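Local atomic coordinates of beta 1-3 glucanase (Clostridium beijerinckii NCIMB 8052, PDB entry 5H4E), a protein that probably hydrolyses beta-1,3-glucans, as a glycoside hydrolase family 64 domain. Residues I150-F158 / W337-G348. Numbering follows the deposited sequence.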
ATOM      1  N   ILE A 150      -0.417  -7.209  -8.792  1.00 18.73           N
ATOM      2  CA  ILE A 150       0.556  -7.359  -7.724  1.00 15.18           C
ATOM      3  C   ILE A 150       1.342  -6.059  -7.626  1.00 16.72           C
ATOM      4  O   ILE A 150       1.578  -5.398  -8.642  1.00 17.49           O
ATOM      5  CB  ILE A 150       1.475  -8.594  -7.960  1.00 18.90           C
ATOM      6  CG1 ILE A 150       2.481  -8.749  -6.817  1.00 16.46           C
ATOM      7  CG2 ILE A 150       2.180  -8.518  -9.332  1.00 16.45           C
ATOM      8  CD1 ILE A 150       3.151 -10.112  -6.778  1.00 15.22           C
ATOM      9  N   ASN A 151       1.684  -5.640  -6.407  1.00 13.55           N
ATOM     10  CA  ASN A 151       2.408  -4.375  -6.260  1.00 18.73           C
ATOM     11  C   ASN A 151       3.260  -4.309  -4.996  1.00 16.52           C
ATOM     12  O   ASN A 151       2.932  -4.933  -3.977  1.00 16.20           O
ATOM     13  CB  ASN A 151       1.431  -3.176  -6.274  1.00 16.13           C
ATOM     14  CG  ASN A 151       0.388  -3.249  -5.163  1.00 19.91           C
ATOM     15  OD1 ASN A 151      -0.658  -3.872  -5.328  1.00 22.07           O
ATOM     16  ND2 ASN A 151       0.671  -2.612  -4.023  1.00 14.42           N
ATOM     17  N   THR A 152       4.361  -3.565  -5.089  1.00 13.12           N
ATOM     18  CA  THR A 152       5.047  -3.064  -3.901  1.00 15.14           C
ATOM     19  C   THR A 152       4.215  -1.929  -3.322  1.00 15.68           C
ATOM     20  O   THR A 152       3.362  -1.356  -4.014  1.00 15.21           O
ATOM     21  CB  THR A 152       6.449  -2.528  -4.213  1.00 15.89           C
ATOM     22  OG1 THR A 152       6.351  -1.343  -5.021  1.00 14.17           O
ATOM     23  CG2 THR A 152       7.293  -3.563  -4.935  1.00 15.58           C
ATOM     24  N   THR A 153       4.460  -1.561  -2.070  1.00 15.71           N
ATOM     25  CA  THR A 153       3.709  -0.443  -1.533  1.00 14.45           C
ATOM     26  C   THR A 153       4.532   0.389  -0.562  1.00 15.75           C
ATOM     27  O   THR A 153       5.188  -0.157   0.328  1.00 15.33           O
ATOM     28  CB  THR A 153       2.416  -0.926  -0.831  1.00 18.24           C
ATOM     29  OG1 THR A 153       1.764   0.187  -0.218  1.00 17.04           O
ATOM     30  CG2 THR A 153       2.714  -1.992   0.232  1.00 17.51           C
ATOM     31  N   ARG A 154       4.507   1.706  -0.748  1.00 14.01           N
ATOM     32  CA  ARG A 154       5.098   2.611   0.234  1.00 14.96           C
ATOM     33  C   ARG A 154       4.004   3.399   0.930  1.00 16.04           C
ATOM     34  O   ARG A 154       4.235   4.500   1.411  1.00 17.49           O
ATOM     35  CB  ARG A 154       6.104   3.571  -0.418  1.00 18.28           C
ATOM     36  CG  ARG A 154       7.539   3.063  -0.383  1.00 14.46           C
ATOM     37  CD  ARG A 154       7.676   1.775  -1.184  1.00 14.33           C
ATOM     38  NE  ARG A 154       8.963   1.112  -0.967  1.00 17.31           N
ATOM     39  CZ  ARG A 154       9.225   0.287   0.040  1.00 15.99           C
ATOM     40  NH1 ARG A 154       8.285   0.009   0.947  1.00 13.14           N
ATOM     41  NH2 ARG A 154      10.425  -0.272   0.140  1.00 14.97           N
ATOM     42  N   VAL A 155       2.809   2.833   1.002  1.00 14.29           N
ATOM     43  CA  VAL A 155       1.684   3.553   1.587  1.00 15.07           C
ATOM     44  C   VAL A 155       1.875   3.737   3.093  1.00 18.90           C
ATOM     45  O   VAL A 155       1.506   4.767   3.642  1.00 15.16           O
ATOM     46  CB  VAL A 155       0.362   2.825   1.277  1.00 17.19           C
ATOM     47  CG1 VAL A 155      -0.788   3.403   2.092  1.00 19.93           C
ATOM     48  CG2 VAL A 155       0.071   2.943  -0.218  1.00 19.00           C
ATOM     49  N   ASP A 156       2.492   2.757   3.746  1.00 17.34           N
ATOM     50  CA  ASP A 156       2.729   2.829   5.190  1.00 19.08           C
ATOM     51  C   ASP A 156       4.172   3.183   5.551  1.00 14.60           C
ATOM     52  O   ASP A 156       4.423   3.840   6.565  1.00 16.08           O
ATOM     53  CB  ASP A 156       2.369   1.494   5.861  1.00 19.93           C
ATOM     54  CG  ASP A 156       0.873   1.314   6.052  1.00 24.94           C
ATOM     55  OD1 ASP A 156       0.116   2.252   5.779  1.00 31.14           O
ATOM     56  OD2 ASP A 156       0.451   0.229   6.498  1.00 31.29           O
ATOM     57  N   GLN A 157       5.123   2.749   4.728  1.00 16.52           N
ATOM     58  CA  GLN A 157       6.532   2.840   5.100  1.00 14.38           C
ATOM     59  C   GLN A 157       7.499   2.645   3.930  1.00 17.42           C
ATOM     60  O   GLN A 157       7.120   2.136   2.864  1.00 15.25           O
ATOM     61  CB  GLN A 157       6.851   1.784   6.171  1.00 15.66           C
ATOM     62  CG  GLN A 157       6.615   0.391   5.635  1.00 18.57           C
ATOM     63  CD  GLN A 157       7.305  -0.703   6.436  1.00 18.98           C
ATOM     64  OE1 GLN A 157       7.309  -0.685   7.666  1.00 20.25           O
ATOM     65  NE2 GLN A 157       7.883  -1.669   5.732  1.00 17.79           N
ATOM     66  N   PHE A 158       8.747   3.054   4.152  1.00 14.72           N
ATOM     67  CA  PHE A 158       9.891   2.508   3.438  1.00 13.24           C
ATOM     68  C   PHE A 158      10.860   1.886   4.430  1.00 16.11           C
ATOM     69  O   PHE A 158      11.408   2.594   5.293  1.00 17.94           O
ATOM     70  CB  PHE A 158      10.631   3.567   2.635  1.00 16.17           C
ATOM     71  CG  PHE A 158      11.914   3.060   2.034  1.00 15.83           C
ATOM     72  CD1 PHE A 158      11.914   2.438   0.798  1.00 16.25           C
ATOM     73  CD2 PHE A 158      13.113   3.177   2.717  1.00 16.57           C
ATOM     74  CE1 PHE A 158      13.093   1.940   0.252  1.00 14.81           C
ATOM     75  CE2 PHE A 158      14.293   2.690   2.184  1.00 16.89           C
ATOM     76  CZ  PHE A 158      14.286   2.061   0.955  1.00 16.89           C
ATOM     77  N   TRP A 337       9.290   8.650  -3.442  1.00 16.20           N
ATOM     78  CA  TRP A 337       9.361   7.267  -3.936  1.00 17.27           C
ATOM     79  C   TRP A 337       9.154   7.254  -5.455  1.00 15.85           C
ATOM     80  O   TRP A 337       9.813   6.497  -6.163  1.00 15.98           O
ATOM     81  CB  TRP A 337       8.369   6.360  -3.155  1.00 15.86           C
ATOM     82  CG  TRP A 337       8.692   6.523  -1.694  1.00 17.35           C
ATOM     83  CD1 TRP A 337       7.902   7.071  -0.722  1.00 16.73           C
ATOM     84  CD2 TRP A 337       9.962   6.262  -1.080  1.00 16.99           C
ATOM     85  NE1 TRP A 337       8.599   7.136   0.468  1.00 17.47           N
ATOM     86  CE2 TRP A 337       9.866   6.648   0.267  1.00 17.10           C
ATOM     87  CE3 TRP A 337      11.168   5.712  -1.540  1.00 14.26           C
ATOM     88  CZ2 TRP A 337      10.928   6.515   1.152  1.00 17.04           C
ATOM     89  CZ3 TRP A 337      12.221   5.599  -0.671  1.00 15.72           C
ATOM     90  CH2 TRP A 337      12.092   5.993   0.667  1.00 16.03           C
ATOM     91  N   HIS A 338       8.301   8.136  -5.963  1.00 15.51           N
ATOM     92  CA  HIS A 338       8.151   8.251  -7.404  1.00 19.28           C
ATOM     93  C   HIS A 338       9.490   8.622  -8.033  1.00 19.50           C
ATOM     94  O   HIS A 338       9.863   8.084  -9.075  1.00 17.52           O
ATOM     95  CB  HIS A 338       7.070   9.275  -7.767  1.00 15.87           C
ATOM     96  CG  HIS A 338       5.680   8.781  -7.503  1.00 16.96           C
ATOM     97  ND1 HIS A 338       5.004   7.961  -8.378  1.00 16.91           N
ATOM     98  CD2 HIS A 338       4.856   8.966  -6.445  1.00 17.78           C
ATOM     99  CE1 HIS A 338       3.816   7.666  -7.874  1.00 19.77           C
ATOM    100  NE2 HIS A 338       3.704   8.262  -6.698  1.00 16.60           N
ATOM    101  N   ASP A 339      10.235   9.504  -7.371  1.00 16.47           N
ATOM    102  CA  ASP A 339      11.506   9.972  -7.921  1.00 16.92           C
ATOM    103  C   ASP A 339      12.589   8.909  -7.792  1.00 18.52           C
ATOM    104  O   ASP A 339      13.678   9.055  -8.354  1.00 20.12           O
ATOM    105  CB  ASP A 339      11.964  11.267  -7.236  1.00 17.31           C
ATOM    106  CG  ASP A 339      11.200  12.488  -7.720  1.00 19.43           C
ATOM    107  OD1 ASP A 339      10.525  12.412  -8.768  1.00 18.67           O
ATOM    108  OD2 ASP A 339      11.283  13.536  -7.048  1.00 20.10           O
ATOM    109  N   HIS A 340      12.293   7.839  -7.063  1.00 15.77           N
ATOM    110  CA  HIS A 340      13.252   6.742  -6.905  1.00 18.08           C
ATOM    111  C   HIS A 340      12.611   5.380  -7.156  1.00 18.65           C
ATOM    112  O   HIS A 340      12.590   4.513  -6.293  1.00 19.47           O
ATOM    113  CB  HIS A 340      13.885   6.803  -5.510  1.00 20.74           C
ATOM    114  CG  HIS A 340      14.664   8.059  -5.291  1.00 19.25           C
ATOM    115  ND1 HIS A 340      14.066   9.252  -4.944  1.00 21.97           N
ATOM    116  CD2 HIS A 340      15.979   8.333  -5.465  1.00 21.53           C
ATOM    117  CE1 HIS A 340      14.987  10.198  -4.875  1.00 22.19           C
ATOM    118  NE2 HIS A 340      16.156   9.666  -5.186  1.00 23.04           N
ATOM    119  N   SER A 341      12.094   5.200  -8.362  1.00 19.27           N
ATOM    120  CA  SER A 341      11.449   3.952  -8.742  1.00 15.73           C
ATOM    121  C   SER A 341      11.514   3.796 -10.253  1.00 20.27           C
ATOM    122  O   SER A 341      11.714   4.773 -10.965  1.00 19.92           O
ATOM    123  CB  SER A 341       9.996   3.926  -8.267  1.00 17.66           C
ATOM    124  OG  SER A 341       9.262   4.987  -8.860  1.00 23.49           O
ATOM    125  N   TYR A 342      11.332   2.575 -10.738  1.00 17.26           N
ATOM    126  CA  TYR A 342      11.307   2.340 -12.177  1.00 20.47           C
ATOM    127  C   TYR A 342      10.125   3.065 -12.818  1.00 19.82           C
ATOM    128  O   TYR A 342       8.979   2.897 -12.383  1.00 17.58           O
ATOM    129  CB  TYR A 342      11.235   0.842 -12.479  1.00 16.25           C
ATOM    130  CG  TYR A 342      12.464   0.082 -12.035  1.00 21.48           C
ATOM    131  CD1 TYR A 342      13.671   0.207 -12.716  1.00 26.02           C
ATOM    132  CD2 TYR A 342      12.414  -0.776 -10.937  1.00 21.31           C
ATOM    133  CE1 TYR A 342      14.802  -0.490 -12.305  1.00 27.23           C
ATOM    134  CE2 TYR A 342      13.539  -1.485 -10.525  1.00 24.00           C
ATOM    135  CZ  TYR A 342      14.728  -1.336 -11.209  1.00 29.24           C
ATOM    136  OH  TYR A 342      15.839  -2.039 -10.784  1.00 35.65           O
ATOM    137  N   GLU A 343      10.422   3.874 -13.839  1.00 20.48           N
ATOM    138  CA  GLU A 343       9.405   4.626 -14.580  1.00 19.75           C
ATOM    139  C   GLU A 343       8.557   5.513 -13.681  1.00 20.93           C
ATOM    140  O   GLU A 343       7.409   5.834 -14.018  1.00 20.19           O
ATOM    141  CB  GLU A 343       8.491   3.675 -15.352  1.00 22.18           C
ATOM    142  CG  GLU A 343       9.228   2.805 -16.336  1.00 24.59           C
ATOM    143  CD  GLU A 343       8.293   1.909 -17.120  1.00 26.27           C
ATOM    144  OE1 GLU A 343       7.224   2.382 -17.535  1.00 31.83           O
ATOM    145  OE2 GLU A 343       8.634   0.728 -17.325  1.00 31.26           O
ATOM    146  N   ASN A 344       9.135   5.916 -12.554  1.00 19.42           N
ATOM    147  CA  ASN A 344       8.442   6.732 -11.560  1.00 20.92           C
ATOM    148  C   ASN A 344       7.107   6.159 -11.080  1.00 21.55           C
ATOM    149  O   ASN A 344       6.220   6.914 -10.671  1.00 22.29           O
ATOM    150  CB  ASN A 344       8.229   8.146 -12.101  1.00 21.99           C
ATOM    151  CG  ASN A 344       9.474   9.004 -11.969  1.00 23.22           C
ATOM    152  OD1 ASN A 344      10.598   8.523 -12.140  1.00 23.58           O
ATOM    153  ND2 ASN A 344       9.282  10.273 -11.628  1.00 27.04           N
ATOM    154  N   LYS A 345       6.989   4.830 -11.104  1.00 20.53           N
ATOM    155  CA  LYS A 345       5.783   4.135 -10.659  1.00 19.48           C
ATOM    156  C   LYS A 345       5.909   3.740  -9.195  1.00 17.43           C
ATOM    157  O   LYS A 345       6.804   2.984  -8.828  1.00 20.45           O
ATOM    158  CB  LYS A 345       5.526   2.883 -11.492  1.00 22.05           C
ATOM    159  CG  LYS A 345       5.431   3.105 -12.980  1.00 24.94           C
ATOM    160  CD  LYS A 345       4.056   3.549 -13.383  1.00 26.87           C
ATOM    161  CE  LYS A 345       3.908   3.439 -14.899  1.00 31.10           C
ATOM    162  NZ  LYS A 345       2.691   4.128 -15.372  1.00 30.18           N
ATOM    163  N   SER A 346       5.002   4.216  -8.361  1.00 18.86           N
ATOM    164  CA  SER A 346       5.108   3.922  -6.934  1.00 20.62           C
ATOM    165  C   SER A 346       3.760   4.071  -6.241  1.00 20.19           C
ATOM    166  O   SER A 346       2.972   4.975  -6.577  1.00 19.19           O
ATOM    167  CB  SER A 346       6.148   4.853  -6.282  1.00 20.88           C
ATOM    168  OG  SER A 346       6.272   4.603  -4.885  1.00 19.52           O
ATOM    169  N   TYR A 347       3.480   3.182  -5.289  1.00 16.81           N
ATOM    170  CA  TYR A 347       2.373   3.432  -4.376  1.00 17.18           C
ATOM    171  C   TYR A 347       2.851   4.301  -3.213  1.00 18.38           C
ATOM    172  O   TYR A 347       3.210   3.778  -2.152  1.00 17.39           O
ATOM    173  CB  TYR A 347       1.774   2.128  -3.840  1.00 18.32           C
ATOM    174  CG  TYR A 347       0.454   1.758  -4.476  1.00 20.95           C
ATOM    175  CD1 TYR A 347      -0.669   2.566  -4.302  1.00 18.59           C
ATOM    176  CD2 TYR A 347       0.308   0.559  -5.186  1.00 21.71           C
ATOM    177  CE1 TYR A 347      -1.892   2.227  -4.869  1.00 24.93           C
ATOM    178  CE2 TYR A 347      -0.922   0.203  -5.748  1.00 24.11           C
ATOM    179  CZ  TYR A 347      -2.018   1.046  -5.584  1.00 28.10           C
ATOM    180  OH  TYR A 347      -3.245   0.714  -6.137  1.00 32.30           O
ATOM    181  N   GLY A 348       2.854   5.620  -3.404  1.00 17.98           N
ATOM    182  CA  GLY A 348       3.336   6.539  -2.377  1.00 16.37           C
ATOM    183  C   GLY A 348       2.246   6.949  -1.395  1.00 18.60           C
ATOM    184  O   GLY A 348       2.523   7.443  -0.301  1.00 19.18           O
TER
HETATM  185  O   HOH W   1       5.537   1.377  -4.217  1.00 18.54           O
HETATM  186  O   HOH W   2       1.350   7.188   2.065  1.00 18.18           O
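Phe158 swings its ring away from its own backbone N (chi1 173°) and Trp337 turns its indole anti to its carbonyl carbon, which brings the Phe158 ring and the six-membered ring of Trp337 into an offset stack, centroids 4.5 Å apart and planes 14° from parallel. The packing is tight: Trp337 CH2 lies over the Phe158 face toward its rim, 3.2 Å from Phe158 CG. The Arg154 chain, bent at chi2 (63°), lays its CG over the five-membered ring of the same indole, 4.0 Å from that ring's centroid, a CH-pi contact. The Arg154 guanidinium passes on to Asp178 and Glu137, both salt-bridged to NH2, while NH1 donates to Thr153 O from above the carbonyl plane; these ties probably fix the group's rotation.

Next to the rings, the backbones are joined by Arg154 N donating to Tyr347 O at 2.8 Å, a somewhat bent bond. Two waters add bridges, one between Thr152 OG1 and Tyr347 N, the other donating to both Val155 O and Gly348 O. The Tyr347 ring meets the Asn151 amide obliquely, Asn151 ND2 coming within 3.4 Å of Tyr347 CD2; that amide is held by its bond to Thr152 O, which reaches the tyrosine ring near its edge. Val155 CG2 packs beside Tyr347 CB, and Val155 N donates to Thr153 OG1. This ST turn lies in the loop linking strands 147-151 and 157-158, against which the end of helix 332-339 and the loop after it pack within the GH64 glucanase domain.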